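Local coordinates for protein lectin (PDB 5T1X) that probably binds mannose-containing glycans, as a member of the GNA-related lectin family of monocot plants, at residues Gln27-Gly32 / Val37-Lys42; Gly32-Val37 / Leu66-Asp71; Tyr88-Arg93 / Ala98-Pro103. All blocks are in the same frame, centred on the assembly; numbering follows the deposited sequence.

Contact 1: Gln27-Gly32 / Val37-Lys42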
loop_
_atom_site.group_PDB
_atom_site.type_symbol
_atom_site.label_atom_id
_atom_site.label_comp_id
_atom_site.label_asym_id
_atom_site.label_seq_id
_atom_site.Cartn_x
_atom_site.Cartn_y
_atom_site.Cartn_z
ATOM N N GLN B 27 2.811 -6.559 13.363
ATOM C CA GLN B 27 4.188 -6.524 12.858
ATOM C C GLN B 27 4.385 -7.609 11.811
ATOM O O GLN B 27 3.806 -8.681 11.946
ATOM C CB GLN B 27 5.232 -6.740 13.977
ATOM C CG GLN B 27 5.155 -5.794 15.160
ATOM C CD GLN B 27 6.156 -6.214 16.205
ATOM O OE1 GLN B 27 7.356 -5.972 16.076
ATOM N NE2 GLN B 27 5.692 -6.909 17.233
ATOM N N LEU B 28 5.206 -7.344 10.795
ATOM C CA LEU B 28 5.601 -8.343 9.797
ATOM C C LEU B 28 7.109 -8.344 9.832
ATOM O O LEU B 28 7.723 -7.378 9.392
ATOM C CB LEU B 28 5.023 -8.078 8.382
ATOM C CG LEU B 28 5.425 -9.111 7.305
ATOM C CD1 LEU B 28 4.785 -10.491 7.573
ATOM C CD2 LEU B 28 5.053 -8.636 5.912
ATOM N N VAL B 29 7.712 -9.396 10.417
ATOM C CA VAL B 29 9.155 -9.438 10.668
ATOM C C VAL B 29 9.889 -10.449 9.779
ATOM O O VAL B 29 9.542 -11.620 9.788
ATOM C CB VAL B 29 9.450 -9.760 12.177
ATOM C CG1 VAL B 29 10.923 -9.528 12.502
ATOM C CG2 VAL B 29 8.563 -8.944 13.123
ATOM N N MET B 30 10.964 -10.006 9.088
ATOM C CA MET B 30 11.871 -10.925 8.387
ATOM C C MET B 30 12.944 -11.266 9.395
ATOM O O MET B 30 13.924 -10.529 9.546
ATOM C CB MET B 30 12.462 -10.307 7.098
ATOM C CG MET B 30 13.429 -11.241 6.369
ATOM S SD MET B 30 12.586 -12.695 5.690
ATOM C CE MET B 30 13.180 -13.985 6.792
ATOM N N GLN B 31 12.714 -12.344 10.161
ATOM C CA GLN B 31 13.605 -12.688 11.256
ATOM C C GLN B 31 14.957 -13.243 10.828
ATOM O O GLN B 31 15.108 -13.772 9.724
ATOM C CB GLN B 31 12.928 -13.669 12.209
ATOM C CG GLN B 31 11.585 -13.159 12.705
ATOM C CD GLN B 31 10.933 -14.049 13.709
ATOM O OE1 GLN B 31 10.032 -13.609 14.414
ATOM N NE2 GLN B 31 11.340 -15.323 13.786
ATOM N N GLY B 32 15.910 -13.149 11.756
ATOM C CA GLY B 32 17.271 -13.651 11.600
ATOM C C GLY B 32 17.369 -15.160 11.500
ATOM O O GLY B 32 18.438 -15.672 11.163
ATOM N N VAL B 37 7.471 -13.655 9.784
ATOM C CA VAL B 37 6.375 -13.835 10.728
ATOM C C VAL B 37 5.484 -12.611 10.826
ATOM O O VAL B 37 5.953 -11.499 11.055
ATOM C CB VAL B 37 6.886 -14.234 12.145
ATOM C CG1 VAL B 37 5.717 -14.587 13.065
ATOM C CG2 VAL B 37 7.863 -15.402 12.083
ATOM N N LEU B 38 4.175 -12.856 10.766
ATOM C CA LEU B 38 3.206 -11.810 10.996
ATOM C C LEU B 38 2.734 -11.954 12.432
ATOM O O LEU B 38 2.068 -12.940 12.766
ATOM C CB LEU B 38 2.028 -11.877 10.003
ATOM C CG LEU B 38 1.192 -10.580 9.841
ATOM C CD1 LEU B 38 0.309 -10.659 8.618
ATOM C CD2 LEU B 38 0.321 -10.288 11.051
ATOM N N TYR B 39 3.105 -10.989 13.286
ATOM C CA TYR B 39 2.648 -10.929 14.669
ATOM C C TYR B 39 1.460 -9.991 14.680
ATOM O O TYR B 39 1.631 -8.780 14.614
ATOM C CB TYR B 39 3.780 -10.436 15.601
ATOM C CG TYR B 39 4.937 -11.402 15.718
ATOM C CD1 TYR B 39 4.860 -12.509 16.554
ATOM C CD2 TYR B 39 6.141 -11.167 15.053
ATOM C CE1 TYR B 39 5.924 -13.399 16.678
ATOM C CE2 TYR B 39 7.218 -12.046 15.178
ATOM C CZ TYR B 39 7.104 -13.160 15.998
ATOM O OH TYR B 39 8.144 -14.045 16.163
ATOM N N GLY B 40 0.260 -10.548 14.644
ATOM C CA GLY B 40 -0.941 -9.725 14.589
ATOM C C GLY B 40 -2.159 -10.514 14.181
ATOM O O GLY B 40 -2.089 -11.737 14.018
ATOM N N GLY B 41 -3.258 -9.801 13.987
ATOM C CA GLY B 41 -4.539 -10.411 13.671
ATOM C C GLY B 41 -5.002 -11.190 14.883
ATOM O O GLY B 41 -4.766 -10.764 16.020
ATOM N N LYS B 42 -5.612 -12.353 14.662
ATOM C CA LYS B 42 -6.058 -13.186 15.768
ATOM C C LYS B 42 -5.059 -14.326 16.038
ATOM O O LYS B 42 -4.837 -14.686 17.204
ATOM C CB LYS B 42 -7.460 -13.760 15.468
ATOM C CG LYS B 42 -8.091 -14.578 16.598
ATOM C CD LYS B 42 -8.526 -13.742 17.796
ATOM C CE LYS B 42 -9.010 -14.618 18.923
ATOM N NZ LYS B 42 -9.149 -13.849 20.186
HETATM O O HOH W 1 2.895 -7.550 17.261
#
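Gln-31 and Tyr-39 reach for each other from opposite directions across one face of an antiparallel hairpin. The phenol OH donates to Gln-31 OE1 over 2.6 Å, in the carbonyl plane and at a C=O...donor angle of 149°, and the amide and ring planes are 25° apart. In Gln-31, CG lies anti to the carbonyl carbon (chi1 -54°) and the chain runs on extended, which carries the amide to the ring edge. The same edge takes Val-29 CG2, 3.8 Å from Tyr-39 CD2. Val-37 supplies both methyls: CG1 sits over one face of the tyrosine ring, offset toward the rim, while CG2 lies 3.7 Å from Gln-31 OE1. Gln-31 NE2 is held in turn by Asp-33 OD1, so both ends of the amide are gripped and its rotation is fixed.

On the other face Leu-28 and Leu-38 cross at about a right angle, Leu-28 CD1 resting 3.9 Å from Leu-38 CB. Between the faces, Gln-27 with Tyr-39 and Val-29 with Val-37 form hydrogen-bonded pairs, for example Val-29 N to Val-37 O at 2.8 Å. At the open end of the hairpin a water accepts from Gln-27 NE2 and donates to Tyr-39 O; Gln-27 OE1 bonds to Arg-20 NH1.

Gln-31, Asp-33, Asn-35, Val-37 and Tyr-39 spell out the QxDxNxVxY signature of mannose-binding monocot lectins. The chemistry implies a polar, pre-oriented face: the valines pack against the ring and the amide, and the tyrosine hydroxyl spends its proton on Gln-31. This is consistent with a sugar site whose hydrogen-bonding groups are set in place by the hairpin itself.

Contact 2: Gly32-Val37 / Leu66-Asp71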
loop_
_atom_site.group_PDB
_atom_site.type_symbol
_atom_site.label_atom_id
_atom_site.label_comp_id
_atom_site.label_asym_id
_atom_site.label_seq_id
_atom_site.Cartn_x
_atom_site.Cartn_y
_atom_site.Cartn_z
ATOM N N GLY B 32 15.910 -13.149 11.756
ATOM C CA GLY B 32 17.271 -13.651 11.600
ATOM C C GLY B 32 17.369 -15.160 11.500
ATOM O O GLY B 32 18.438 -15.672 11.163
ATOM N N ASP B 33 16.261 -15.892 11.793
ATOM C CA ASP B 33 16.230 -17.357 11.692
ATOM C C ASP B 33 15.622 -17.830 10.351
ATOM O O ASP B 33 15.276 -19.002 10.223
ATOM C CB ASP B 33 15.450 -17.972 12.863
ATOM C CG ASP B 33 13.965 -17.682 12.832
ATOM O OD1 ASP B 33 13.567 -16.691 12.196
ATOM O OD2 ASP B 33 13.207 -18.432 13.462
ATOM N N CYS B 34 15.496 -16.907 9.372
ATOM C CA CYS B 34 14.992 -17.133 8.015
ATOM C C CYS B 34 13.465 -17.326 7.985
ATOM O O CYS B 34 12.922 -17.712 6.946
ATOM C CB CYS B 34 15.719 -18.296 7.335
ATOM S SG CYS B 34 15.737 -18.193 5.530
ATOM N N ASN B 35 12.774 -16.970 9.074
ATOM C CA ASN B 35 11.330 -17.079 9.138
ATOM C C ASN B 35 10.671 -15.714 9.015
ATOM O O ASN B 35 11.050 -14.786 9.732
ATOM C CB ASN B 35 10.909 -17.733 10.461
ATOM C CG ASN B 35 9.574 -18.429 10.414
ATOM O OD1 ASN B 35 9.075 -18.844 9.358
ATOM N ND2 ASN B 35 9.004 -18.649 11.577
ATOM N N LEU B 36 9.703 -15.591 8.103
ATOM C CA LEU B 36 8.902 -14.370 7.934
ATOM C C LEU B 36 7.665 -14.543 8.796
ATOM O O LEU B 36 6.930 -15.518 8.612
ATOM C CB LEU B 36 8.543 -14.119 6.462
ATOM C CG LEU B 36 7.602 -12.941 6.188
ATOM C CD1 LEU B 36 8.294 -11.581 6.475
ATOM C CD2 LEU B 36 7.095 -13.009 4.750
ATOM N N VAL B 37 7.471 -13.655 9.784
ATOM C CA VAL B 37 6.375 -13.835 10.728
ATOM C C VAL B 37 5.484 -12.611 10.826
ATOM O O VAL B 37 5.953 -11.499 11.055
ATOM C CB VAL B 37 6.886 -14.234 12.145
ATOM C CG1 VAL B 37 5.717 -14.587 13.065
ATOM C CG2 VAL B 37 7.863 -15.402 12.083
ATOM N N LEU B 66 6.773 -11.775 -3.939
ATOM C CA LEU B 66 7.464 -11.530 -2.662
ATOM C C LEU B 66 8.288 -12.764 -2.353
ATOM O O LEU B 66 7.735 -13.863 -2.302
ATOM C CB LEU B 66 6.420 -11.251 -1.570
ATOM C CG LEU B 66 6.962 -10.841 -0.196
ATOM C CD1 LEU B 66 7.600 -9.445 -0.224
ATOM C CD2 LEU B 66 5.849 -10.888 0.854
ATOM N N ILE B 67 9.608 -12.607 -2.236
ATOM C CA ILE B 67 10.498 -13.762 -2.069
ATOM C C ILE B 67 11.410 -13.612 -0.860
ATOM O O ILE B 67 11.872 -12.510 -0.562
ATOM C CB ILE B 67 11.354 -13.924 -3.369
ATOM C CG1 ILE B 67 10.465 -14.106 -4.626
ATOM C CG2 ILE B 67 12.346 -15.104 -3.259
ATOM C CD1 ILE B 67 11.128 -13.665 -5.924
ATOM N N ILE B 68 11.688 -14.745 -0.193
ATOM C CA ILE B 68 12.727 -14.867 0.833
ATOM C C ILE B 68 13.868 -15.582 0.143
ATOM O O ILE B 68 13.677 -16.698 -0.364
ATOM C CB ILE B 68 12.298 -15.627 2.128
ATOM C CG1 ILE B 68 11.098 -14.978 2.813
ATOM C CG2 ILE B 68 13.505 -15.798 3.093
ATOM C CD1 ILE B 68 10.576 -15.854 4.003
ATOM N N LYS B 69 15.049 -14.955 0.119
ATOM C CA LYS B 69 16.261 -15.549 -0.452
ATOM C C LYS B 69 17.269 -15.748 0.637
ATOM O O LYS B 69 17.299 -14.928 1.542
ATOM C CB LYS B 69 16.854 -14.603 -1.509
ATOM C CG LYS B 69 16.093 -14.534 -2.826
ATOM C CD LYS B 69 16.231 -15.831 -3.605
ATOM C CE LYS B 69 15.990 -15.659 -5.076
ATOM N NZ LYS B 69 16.261 -16.919 -5.812
ATOM N N ASP B 70 18.131 -16.780 0.555
ATOM C CA ASP B 70 19.188 -16.918 1.557
ATOM C C ASP B 70 20.411 -16.127 1.064
ATOM O O ASP B 70 20.342 -15.494 0.004
ATOM C CB ASP B 70 19.519 -18.392 1.869
ATOM C CG ASP B 70 20.278 -19.193 0.823
ATOM O OD1 ASP B 70 20.676 -18.609 -0.218
ATOM O OD2 ASP B 70 20.513 -20.391 1.059
ATOM N N ASP B 71 21.528 -16.172 1.814
ATOM C CA ASP B 71 22.727 -15.393 1.491
ATOM C C ASP B 71 23.292 -15.682 0.099
ATOM O O ASP B 71 23.989 -14.825 -0.459
ATOM C CB ASP B 71 23.823 -15.662 2.530
ATOM C CG ASP B 71 24.941 -14.636 2.520
ATOM O OD1 ASP B 71 24.633 -13.411 2.569
ATOM O OD2 ASP B 71 26.112 -15.048 2.506
#
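Ile-68 projects from strand 66-69 onto the two residues Cys-34 and Leu-36, and each of its branches has a different neighbour. CB divides the chain: CG2, anti to the backbone N because chi1 is -58°, turns to the sulfur of Cys-34, whereas CG1 leads toward Leu-36. CG2 stands 4.1 Å from Cys-34 SG, a distance to be taken loosely since the cysteine has two conformers. CG1 passes 4.0 Å from Met-30 SD at the end of strand 26-30, the hairpin partner of strand 36-39. With chi2 at 173° the chain runs on straight to CD1, which meets Leu-36 CB at 3.6 Å and also comes within 4.2 Å of Cys-34 O. No hydrogen bond links the two segments; their contact is apolar and buried.

Leu-36 and Ile-68 both also touch Leu-58, and Ile-68 extends to Ile-76 and Trp-77, so the pair belongs to a larger hydrophobic cluster. The turn before Leu-36 is held by polar contacts of its own: Asp-33 OD1 accepts from Asn-35 N over 3.2 Å in an Asx turn, the donor lying well above the carboxylate plane. Asp-33 OD2 bonds to His-50 ND1, and Cys-34 O to Thr-49 OG1.

The disulfide from Cys-34 to Cys-56 links the hairpin turn to the chain just ahead of strand 57-60. Around it, antiparallel sheets face one another across a common apolar core, as in the beta-prism II fold of GNA-related lectins.

Contact 3: Tyr88-Arg93 / Ala98-Pro103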
loop_
_atom_site.group_PDB
_atom_site.type_symbol
_atom_site.label_atom_id
_atom_site.label_comp_id
_atom_site.label_asym_id
_atom_site.label_seq_id
_atom_site.Cartn_x
_atom_site.Cartn_y
_atom_site.Cartn_z
ATOM N N TYR B 88 5.059 -2.285 -7.430
ATOM C CA TYR B 88 4.181 -2.964 -6.458
ATOM C C TYR B 88 4.427 -2.458 -5.049
ATOM O O TYR B 88 5.469 -1.863 -4.770
ATOM C CB TYR B 88 4.392 -4.498 -6.514
ATOM C CG TYR B 88 3.823 -5.115 -7.778
ATOM C CD1 TYR B 88 2.607 -5.784 -7.762
ATOM C CD2 TYR B 88 4.459 -4.949 -9.007
ATOM C CE1 TYR B 88 2.056 -6.316 -8.932
ATOM C CE2 TYR B 88 3.902 -5.449 -10.190
ATOM C CZ TYR B 88 2.706 -6.143 -10.142
ATOM O OH TYR B 88 2.138 -6.622 -11.301
ATOM N N VAL B 89 3.455 -2.687 -4.151
ATOM C CA VAL B 89 3.611 -2.310 -2.755
ATOM C C VAL B 89 3.000 -3.400 -1.879
ATOM O O VAL B 89 1.937 -3.924 -2.196
ATOM C CB VAL B 89 3.025 -0.899 -2.436
ATOM C CG1 VAL B 89 1.507 -0.860 -2.627
ATOM C CG2 VAL B 89 3.405 -0.434 -1.023
ATOM N N LEU B 90 3.704 -3.757 -0.811
ATOM C CA LEU B 90 3.204 -4.659 0.220
ATOM C C LEU B 90 2.782 -3.766 1.360
ATOM O O LEU B 90 3.601 -2.970 1.835
ATOM C CB LEU B 90 4.311 -5.651 0.659
ATOM C CG LEU B 90 4.033 -6.474 1.931
ATOM C CD1 LEU B 90 2.978 -7.539 1.707
ATOM C CD2 LEU B 90 5.318 -7.140 2.422
ATOM N N ILE B 91 1.506 -3.846 1.772
ATOM C CA ILE B 91 1.011 -3.027 2.865
ATOM C C ILE B 91 0.655 -3.907 4.047
ATOM O O ILE B 91 -0.159 -4.816 3.902
ATOM C CB ILE B 91 -0.220 -2.155 2.463
ATOM C CG1 ILE B 91 0.034 -1.332 1.162
ATOM C CG2 ILE B 91 -0.650 -1.235 3.637
ATOM C CD1 ILE B 91 -1.191 -0.558 0.651
ATOM N N LEU B 92 1.210 -3.591 5.225
ATOM C CA LEU B 92 0.759 -4.210 6.464
ATOM C C LEU B 92 -0.370 -3.304 6.899
ATOM O O LEU B 92 -0.126 -2.194 7.389
ATOM C CB LEU B 92 1.874 -4.349 7.524
ATOM C CG LEU B 92 1.414 -4.950 8.877
ATOM C CD1 LEU B 92 0.915 -6.390 8.726
ATOM C CD2 LEU B 92 2.507 -4.841 9.931
ATOM N N ARG B 93 -1.596 -3.702 6.575
ATOM C CA ARG B 93 -2.776 -2.874 6.797
ATOM C C ARG B 93 -3.126 -2.697 8.261
ATOM O O ARG B 93 -2.772 -3.526 9.100
ATOM C CB ARG B 93 -3.971 -3.481 6.048
ATOM C CG ARG B 93 -3.682 -3.432 4.552
ATOM C CD ARG B 93 -4.748 -3.961 3.625
ATOM N NE ARG B 93 -5.842 -4.596 4.165
ATOM C CZ ARG B 93 -6.899 -5.164 3.503
ATOM N NH1 ARG B 93 -6.949 -5.168 2.184
ATOM N NH2 ARG B 93 -7.882 -5.724 4.190
ATOM N N ALA B 98 -1.725 -8.515 5.408
ATOM C CA ALA B 98 -0.565 -8.009 4.657
ATOM C C ALA B 98 -0.885 -8.296 3.209
ATOM O O ALA B 98 -1.140 -9.454 2.858
ATOM C CB ALA B 98 0.726 -8.677 5.113
ATOM N N VAL B 99 -1.014 -7.245 2.385
ATOM C CA VAL B 99 -1.496 -7.429 1.014
ATOM C C VAL B 99 -0.553 -6.807 -0.003
ATOM O O VAL B 99 -0.091 -5.685 0.189
ATOM C CB VAL B 99 -2.919 -6.812 0.876
ATOM C CG1 VAL B 99 -3.478 -7.004 -0.540
ATOM C CG2 VAL B 99 -3.882 -7.397 1.913
ATOM N N ILE B 100 -0.309 -7.521 -1.108
ATOM C CA ILE B 100 0.510 -6.986 -2.209
ATOM C C ILE B 100 -0.433 -6.382 -3.230
ATOM O O ILE B 100 -1.306 -7.085 -3.767
ATOM C CB ILE B 100 1.433 -8.039 -2.869
ATOM C CG1 ILE B 100 2.354 -8.750 -1.838
ATOM C CG2 ILE B 100 2.246 -7.394 -4.044
ATOM C CD1 ILE B 100 3.096 -9.950 -2.434
ATOM N N TYR B 101 -0.231 -5.100 -3.527
ATOM C CA TYR B 101 -1.010 -4.395 -4.539
ATOM C C TYR B 101 -0.145 -3.990 -5.693
ATOM O O TYR B 101 0.918 -3.410 -5.490
ATOM C CB TYR B 101 -1.654 -3.120 -3.962
ATOM C CG TYR B 101 -2.707 -3.351 -2.905
ATOM C CD1 TYR B 101 -4.050 -3.480 -3.251
ATOM C CD2 TYR B 101 -2.386 -3.285 -1.554
ATOM C CE1 TYR B 101 -5.033 -3.640 -2.280
ATOM C CE2 TYR B 101 -3.364 -3.424 -0.570
ATOM C CZ TYR B 101 -4.691 -3.595 -0.939
ATOM O OH TYR B 101 -5.669 -3.769 0.015
ATOM N N GLY B 102 -0.660 -4.179 -6.897
ATOM C CA GLY B 102 0.023 -3.699 -8.093
ATOM C C GLY B 102 -0.495 -4.279 -9.396
ATOM O O GLY B 102 -1.286 -5.219 -9.404
ATOM N N PRO B 103 0.010 -3.776 -10.530
ATOM C CA PRO B 103 0.999 -2.696 -10.659
ATOM C C PRO B 103 0.405 -1.307 -10.412
ATOM O O PRO B 103 -0.814 -1.166 -10.245
ATOM C CB PRO B 103 1.462 -2.849 -12.115
ATOM C CG PRO B 103 0.206 -3.311 -12.829
ATOM C CD PRO B 103 -0.442 -4.265 -11.851
#
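Tyr-88 carries Pro-103 on one face of its ring: Pro-103 CA lies 4.1 Å from the ring centroid and 18° off the normal, a CH-pi contact. The two side chains run side by side in the same direction, and the peptide bond before Pro-103 is cis. Tyr-88 CE1 comes within 3.3 Å of Gly-102 C, close against the backbone, while its hydroxyl bonds to Lys-84 O.

The Tyr-101 ring is packed differently. Val-99 CG1 lies over one face, near the rim, and Ile-91 CD1 approaches CD2 of the ring obliquely at 3.7 Å. At the ring's edge Arg-93 NH1 donates to Tyr-101 OH over 2.9 Å, with the hydroxyl nearly in the guanidinium plane and the two planes 22° apart. Val-99 CG2 covers one face of the guanidinium. Arg-93 has two conformers, and the bond to Tyr-101 OH belongs to the one described, so it may not always be made; NH2 forms a salt bridge with Asp-95 OD2. Val-99 and Tyr-101 thus repeat the arrangement of Val-37 and Tyr-39, with Arg-93 where the other hairpin has Gln-31.

Four backbone bonds, among them Tyr-101 N to Val-89 O at 2.8 Å, hold the strands in register. On the opposite face Leu-90 CD1 packs 3.8 Å from Ile-100 CG1, both side chains continuing to Leu-66 of strand 66-69. Strand 8-10 flanks strand 89-92, Leu-9 meeting Leu-90, and beyond residues 98-101 the sheet runs on as an antiparallel ladder into the neighbouring lectin chain.

Overall arrangement
From the N terminus, contact 1 closes first, a hairpin between strands 26-30 and 36-39. Contact 2 starts inside it: segment 32-37 takes in the hairpin turn, and its partner 66-71 comes 29 residues later, so the two contacts cross along the chain and tie one sheet to the next. Contact 3 follows in series as a second local hairpin, in the sheet that reaches the neighbouring chain. All three meet in the interior: Leu-28 CD2 packs on Leu-90 CD2, Leu-66 CB on Ile-100 CD1, and Leu-28 CD1 on Leu-36 CD1. Two local hairpins and one long-range contact thereby join three sheets round a shared apolar core.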